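Local structure of A putative transcriptional regulator (Rhodococcus sp., 2HKU) at residues 146-158 against 198-210. The protein probably acts as a TetR-family transcriptional regulator that binds DNA through a helix-turn-helix motif. Numbering follows the deposited sequence.
Sequences LIRTLMRTGWQLR and FANLQIPETVRNT. With EDO (1,2-ethanediol), chain D.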
loop_
_atom_site.group_PDB
_atom_site.type_symbol
_atom_site.label_atom_id
_atom_site.label_comp_id
_atom_site.label_asym_id
_atom_site.label_seq_id
_atom_site.Cartn_x
_atom_site.Cartn_y
_atom_site.Cartn_z
ATOM N N LEU A 146 -4.007 -18.265 7.563
ATOM C CA LEU A 146 -2.558 -18.124 7.958
ATOM C C LEU A 146 -2.179 -18.129 9.425
ATOM O O LEU A 146 -1.369 -18.955 9.827
ATOM C CB LEU A 146 -1.877 -16.874 7.303
ATOM C CG LEU A 146 -0.345 -16.721 7.447
ATOM C CD1 LEU A 146 0.331 -17.811 6.592
ATOM C CD2 LEU A 146 0.097 -15.306 7.018
ATOM N N ILE A 147 -2.679 -17.203 10.236
ATOM C CA ILE A 147 -2.209 -16.994 11.603
ATOM C C ILE A 147 -2.558 -18.247 12.498
ATOM O O ILE A 147 -1.766 -18.674 13.311
ATOM C CB ILE A 147 -2.709 -15.612 12.248
ATOM C CG1 ILE A 147 -2.345 -14.364 11.378
ATOM C CG2 ILE A 147 -2.174 -15.373 13.675
ATOM C CD1 ILE A 147 -0.812 -14.207 11.105
ATOM N N ARG A 148 -3.721 -18.836 12.273
ATOM C CA ARG A 148 -4.106 -20.098 12.914
ATOM C C ARG A 148 -3.224 -21.275 12.464
ATOM O O ARG A 148 -2.805 -22.044 13.324
ATOM C CB ARG A 148 -5.558 -20.414 12.602
ATOM C CG ARG A 148 -6.185 -21.543 13.467
ATOM C CD ARG A 148 -7.626 -21.604 12.991
ATOM N NE ARG A 148 -8.490 -22.536 13.698
ATOM C CZ ARG A 148 -9.710 -22.871 13.279
ATOM N NH1 ARG A 148 -10.208 -22.366 12.138
ATOM N NH2 ARG A 148 -10.415 -23.736 13.994
ATOM N N THR A 149 -3.030 -21.452 11.148
ATOM C CA THR A 149 -2.060 -22.442 10.604
ATOM C C THR A 149 -0.677 -22.358 11.381
ATOM O O THR A 149 -0.185 -23.358 11.927
ATOM C CB THR A 149 -1.931 -22.341 9.080
ATOM O OG1 THR A 149 -3.179 -22.670 8.473
ATOM C CG2 THR A 149 -0.914 -23.353 8.529
ATOM N N LEU A 150 -0.149 -21.141 11.541
ATOM C CA LEU A 150 1.037 -20.886 12.330
ATOM C C LEU A 150 0.913 -21.176 13.811
ATOM O O LEU A 150 1.827 -21.739 14.412
ATOM C CB LEU A 150 1.507 -19.416 12.171
ATOM C CG LEU A 150 1.937 -18.887 10.800
ATOM C CD1 LEU A 150 2.533 -17.416 10.972
ATOM C CD2 LEU A 150 2.920 -19.806 10.106
HETATM N N MSE A 151 -0.146 -20.690 14.456
HETATM C CA MSE A 151 -0.222 -20.869 15.900
HETATM C C MSE A 151 -0.363 -22.345 16.317
HETATM O O MSE A 151 0.090 -22.696 17.397
HETATM C CB MSE A 151 -1.351 -20.078 16.540
HETATM C CG MSE A 151 -1.141 -18.584 16.535
HETATM SE SE MSE A 151 -2.937 -17.814 16.862
HETATM C CE MSE A 151 -3.034 -18.164 18.810
ATOM N N ARG A 152 -1.005 -23.153 15.473
ATOM C CA ARG A 152 -1.408 -24.499 15.860
ATOM C C ARG A 152 -0.197 -25.353 15.594
ATOM O O ARG A 152 -0.009 -26.365 16.264
ATOM C CB ARG A 152 -2.665 -25.025 15.125
ATOM C CG ARG A 152 -2.508 -25.394 13.653
ATOM C CD ARG A 152 -3.658 -26.262 13.178
ATOM N NE ARG A 152 -3.744 -26.297 11.708
ATOM C CZ ARG A 152 -3.165 -27.206 10.919
ATOM N NH1 ARG A 152 -2.408 -28.193 11.432
ATOM N NH2 ARG A 152 -3.325 -27.126 9.594
ATOM N N THR A 153 0.637 -24.937 14.627
ATOM C CA THR A 153 1.909 -25.635 14.393
ATOM C C THR A 153 3.087 -25.174 15.246
ATOM O O THR A 153 4.172 -25.701 15.062
ATOM C CB THR A 153 2.284 -25.811 12.913
ATOM O OG1 THR A 153 2.559 -24.544 12.320
ATOM C CG2 THR A 153 1.156 -26.451 12.159
ATOM N N GLY A 154 2.887 -24.296 16.235
ATOM C CA GLY A 154 3.982 -23.879 17.130
ATOM C C GLY A 154 4.415 -22.388 17.226
ATOM O O GLY A 154 5.083 -21.940 18.212
ATOM N N TRP A 155 4.018 -21.585 16.235
ATOM C CA TRP A 155 4.477 -20.170 16.168
ATOM C C TRP A 155 3.884 -19.280 17.290
ATOM O O TRP A 155 2.703 -19.401 17.614
ATOM C CB TRP A 155 4.187 -19.681 14.715
ATOM C CG TRP A 155 4.521 -18.271 14.336
ATOM C CD1 TRP A 155 5.717 -17.784 13.798
ATOM C CD2 TRP A 155 3.614 -17.141 14.387
ATOM N NE1 TRP A 155 5.585 -16.433 13.544
ATOM C CE2 TRP A 155 4.317 -16.018 13.882
ATOM C CE3 TRP A 155 2.284 -16.979 14.827
ATOM C CZ2 TRP A 155 3.737 -14.741 13.827
ATOM C CZ3 TRP A 155 1.697 -15.711 14.746
ATOM C CH2 TRP A 155 2.435 -14.607 14.261
ATOM N N GLN A 156 4.707 -18.449 17.926
ATOM C CA GLN A 156 4.249 -17.569 18.948
ATOM C C GLN A 156 3.801 -16.197 18.381
ATOM O O GLN A 156 4.616 -15.472 17.754
ATOM C CB GLN A 156 5.349 -17.253 19.970
ATOM C CG GLN A 156 5.919 -18.438 20.792
ATOM C CD GLN A 156 4.847 -19.185 21.547
ATOM O OE1 GLN A 156 4.429 -18.769 22.658
ATOM N NE2 GLN A 156 4.358 -20.289 20.940
ATOM N N LEU A 157 2.533 -15.836 18.635
ATOM C CA LEU A 157 2.043 -14.462 18.479
ATOM C C LEU A 157 3.015 -13.514 19.128
ATOM O O LEU A 157 3.546 -13.777 20.226
ATOM C CB LEU A 157 0.720 -14.296 19.208
ATOM C CG LEU A 157 -0.700 -14.279 18.611
ATOM C CD1 LEU A 157 -0.903 -14.755 17.167
ATOM C CD2 LEU A 157 -1.661 -14.984 19.568
ATOM N N ARG A 158 3.227 -12.386 18.453
ATOM C CA ARG A 158 4.008 -11.299 18.984
ATOM C C ARG A 158 3.020 -10.237 19.473
ATOM O O ARG A 158 3.329 -9.413 20.302
ATOM C CB ARG A 158 4.917 -10.699 17.870
ATOM C CG ARG A 158 6.077 -11.530 17.400
ATOM C CD ARG A 158 5.644 -12.560 16.381
ATOM N NE ARG A 158 4.962 -11.898 15.237
ATOM C CZ ARG A 158 5.547 -11.677 14.068
ATOM N NH1 ARG A 158 4.838 -11.065 13.126
ATOM N NH2 ARG A 158 6.839 -12.068 13.825
ATOM N N PHE A 198 8.342 -13.293 4.878
ATOM C CA PHE A 198 9.139 -14.182 5.779
ATOM C C PHE A 198 9.905 -13.537 6.940
ATOM O O PHE A 198 9.913 -14.072 8.065
ATOM C CB PHE A 198 9.968 -15.171 4.953
ATOM C CG PHE A 198 9.121 -16.250 4.344
ATOM C CD1 PHE A 198 8.705 -17.339 5.131
ATOM C CD2 PHE A 198 8.701 -16.176 3.041
ATOM C CE1 PHE A 198 7.890 -18.357 4.617
ATOM C CE2 PHE A 198 7.867 -17.184 2.482
ATOM C CZ PHE A 198 7.471 -18.279 3.289
ATOM N N ALA A 199 10.569 -12.398 6.696
ATOM C CA ALA A 199 11.184 -11.645 7.766
ATOM C C ALA A 199 10.197 -11.049 8.722
ATOM O O ALA A 199 10.507 -10.934 9.930
ATOM C CB ALA A 199 12.109 -10.536 7.200
ATOM N N ASN A 200 9.003 -10.657 8.238
ATOM C CA ASN A 200 7.967 -10.132 9.154
ATOM C C ASN A 200 7.441 -11.228 10.108
ATOM O O ASN A 200 7.125 -10.947 11.226
ATOM C CB ASN A 200 6.745 -9.585 8.364
ATOM C CG ASN A 200 7.032 -8.272 7.622
ATOM O OD1 ASN A 200 6.230 -7.836 6.779
ATOM N ND2 ASN A 200 8.124 -7.660 7.911
ATOM N N LEU A 201 7.294 -12.453 9.599
ATOM C CA LEU A 201 6.681 -13.569 10.358
ATOM C C LEU A 201 7.722 -14.274 11.245
ATOM O O LEU A 201 7.363 -14.773 12.308
ATOM C CB LEU A 201 6.060 -14.557 9.393
ATOM C CG LEU A 201 4.859 -13.985 8.611
ATOM C CD1 LEU A 201 4.408 -14.916 7.524
ATOM C CD2 LEU A 201 3.743 -13.721 9.635
ATOM N N GLN A 202 8.987 -14.285 10.782
ATOM C CA GLN A 202 10.149 -14.938 11.445
ATOM C C GLN A 202 9.708 -16.317 12.037
ATOM O O GLN A 202 9.540 -16.452 13.228
ATOM C CB GLN A 202 10.702 -13.986 12.503
ATOM C CG GLN A 202 12.208 -14.061 12.700
ATOM C CD GLN A 202 12.995 -13.819 11.383
ATOM O OE1 GLN A 202 13.485 -14.781 10.769
ATOM N NE2 GLN A 202 13.092 -12.540 10.940
ATOM N N ILE A 203 9.421 -17.265 11.164
ATOM C CA ILE A 203 8.801 -18.534 11.503
ATOM C C ILE A 203 9.989 -19.472 11.754
ATOM O O ILE A 203 10.764 -19.703 10.807
ATOM C CB ILE A 203 8.046 -19.141 10.292
ATOM C CG1 ILE A 203 6.942 -18.226 9.776
ATOM C CG2 ILE A 203 7.448 -20.552 10.662
ATOM C CD1 ILE A 203 6.233 -18.783 8.563
ATOM N N PRO A 204 10.122 -19.997 13.005
ATOM C CA PRO A 204 11.159 -21.006 13.329
ATOM C C PRO A 204 11.247 -22.148 12.352
ATOM O O PRO A 204 10.219 -22.648 11.831
ATOM C CB PRO A 204 10.775 -21.473 14.727
ATOM C CG PRO A 204 10.116 -20.243 15.395
ATOM C CD PRO A 204 9.324 -19.619 14.205
ATOM N N GLU A 205 12.489 -22.580 12.087
ATOM C CA GLU A 205 12.712 -23.622 11.092
ATOM C C GLU A 205 11.882 -24.897 11.379
ATOM O O GLU A 205 11.405 -25.539 10.453
ATOM C CB GLU A 205 14.208 -23.949 10.935
ATOM C CG GLU A 205 14.541 -24.461 9.560
ATOM C CD GLU A 205 15.956 -25.040 9.442
ATOM O OE1 GLU A 205 16.861 -24.567 10.188
ATOM O OE2 GLU A 205 16.151 -25.985 8.606
ATOM N N THR A 206 11.702 -25.213 12.652
ATOM C CA THR A 206 11.021 -26.452 13.107
ATOM C C THR A 206 9.506 -26.419 12.779
ATOM O O THR A 206 8.944 -27.367 12.150
ATOM C CB THR A 206 11.344 -26.774 14.603
ATOM O OG1 THR A 206 11.041 -25.657 15.452
ATOM C CG2 THR A 206 12.861 -27.118 14.770
ATOM N N VAL A 207 8.889 -25.278 13.132
ATOM C CA VAL A 207 7.556 -24.883 12.615
ATOM C C VAL A 207 7.449 -24.949 11.095
ATOM O O VAL A 207 6.511 -25.527 10.598
ATOM C CB VAL A 207 7.166 -23.498 13.117
ATOM C CG1 VAL A 207 5.708 -23.150 12.681
ATOM C CG2 VAL A 207 7.366 -23.402 14.634
ATOM N N ARG A 208 8.428 -24.415 10.347
ATOM C CA ARG A 208 8.359 -24.422 8.877
ATOM C C ARG A 208 8.366 -25.807 8.301
ATOM O O ARG A 208 7.854 -26.050 7.206
ATOM C CB ARG A 208 9.486 -23.600 8.220
ATOM C CG ARG A 208 9.540 -22.118 8.599
ATOM C CD ARG A 208 10.312 -21.243 7.550
ATOM N NE ARG A 208 11.736 -21.595 7.394
ATOM C CZ ARG A 208 12.741 -21.182 8.177
ATOM N NH1 ARG A 208 12.550 -20.363 9.212
ATOM N NH2 ARG A 208 13.973 -21.592 7.909
ATOM N N ASN A 209 9.029 -26.721 8.993
ATOM C CA ASN A 209 9.213 -28.105 8.469
ATOM C C ASN A 209 8.052 -29.036 8.760
ATOM O O ASN A 209 7.870 -30.043 8.061
ATOM C CB ASN A 209 10.496 -28.732 9.021
ATOM C CG ASN A 209 11.712 -27.981 8.591
ATOM O OD1 ASN A 209 11.830 -27.613 7.410
ATOM N ND2 ASN A 209 12.622 -27.712 9.546
ATOM N N THR A 210 7.289 -28.725 9.792
ATOM C CA THR A 210 5.980 -29.376 9.989
ATOM C C THR A 210 5.051 -29.511 8.745
ATOM O O THR A 210 4.690 -28.547 8.016
ATOM C CB THR A 210 5.293 -28.743 11.141
ATOM O OG1 THR A 210 6.301 -28.422 12.117
ATOM C CG2 THR A 210 4.206 -29.684 11.708
HETATM C C1 EDO D . -3.956 -15.018 5.005
HETATM O O1 EDO D . -4.732 -16.232 5.228
HETATM C C2 EDO D . -4.673 -14.383 3.838
HETATM O O2 EDO D . -5.847 -13.776 4.437
HETATM O O HOH W 1 8.409 -14.208 15.215
#
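Arg158 meets Asn200 in the all-helical C-terminal domain of this TetR-family protein, where the chain leaving helix 125-152 covers the end of helix 190-201. Arg158 NH1 and NH2 both donate to Asn200 O, the shorter bond, from NH2, being 2.8 Å, and the oxygen lies close to the guanidinium plane. The bends at chi2 and chi3 (82° and 56°) fold the chain back so that one face of the guanidinium lies against Trp155 CZ2, offset toward the rim of the group, while NE forms a salt bridge with Glu164. Replacing this arginine by alanine is likely to cost Asn200 O the two donors described here and Glu164 this salt bridge, and to uncover the rim of the indole. The next carbonyl, Leu201 O, takes the indole NE1 of Trp155 at 2.7 Å in an almost straight bond (170°), suiting a ring that can both pack and donate. Leu201 also turns CD2 to Leu150 CD1, which lies over the centre of the indole face. After Gln202 ends the helix with positive phi, the long CG1-CD1 arm of buried Ile203 reaches Leu150 CD2 (3.8 Å from CD1), the side chains crossing nearly at right angles. Pro204, at the N-cap position of helix 205-209, lays CD at the ring edge, near CD1 of Trp155. Val207 turns CG2 to Gly154, whose positive phi suits glycine and where a beta carbon would crowd that methyl. The other methyl of Val207, CG1, rests 3.5 Å from Thr153 OG1, the hydroxyl that bonds back to Thr149 O.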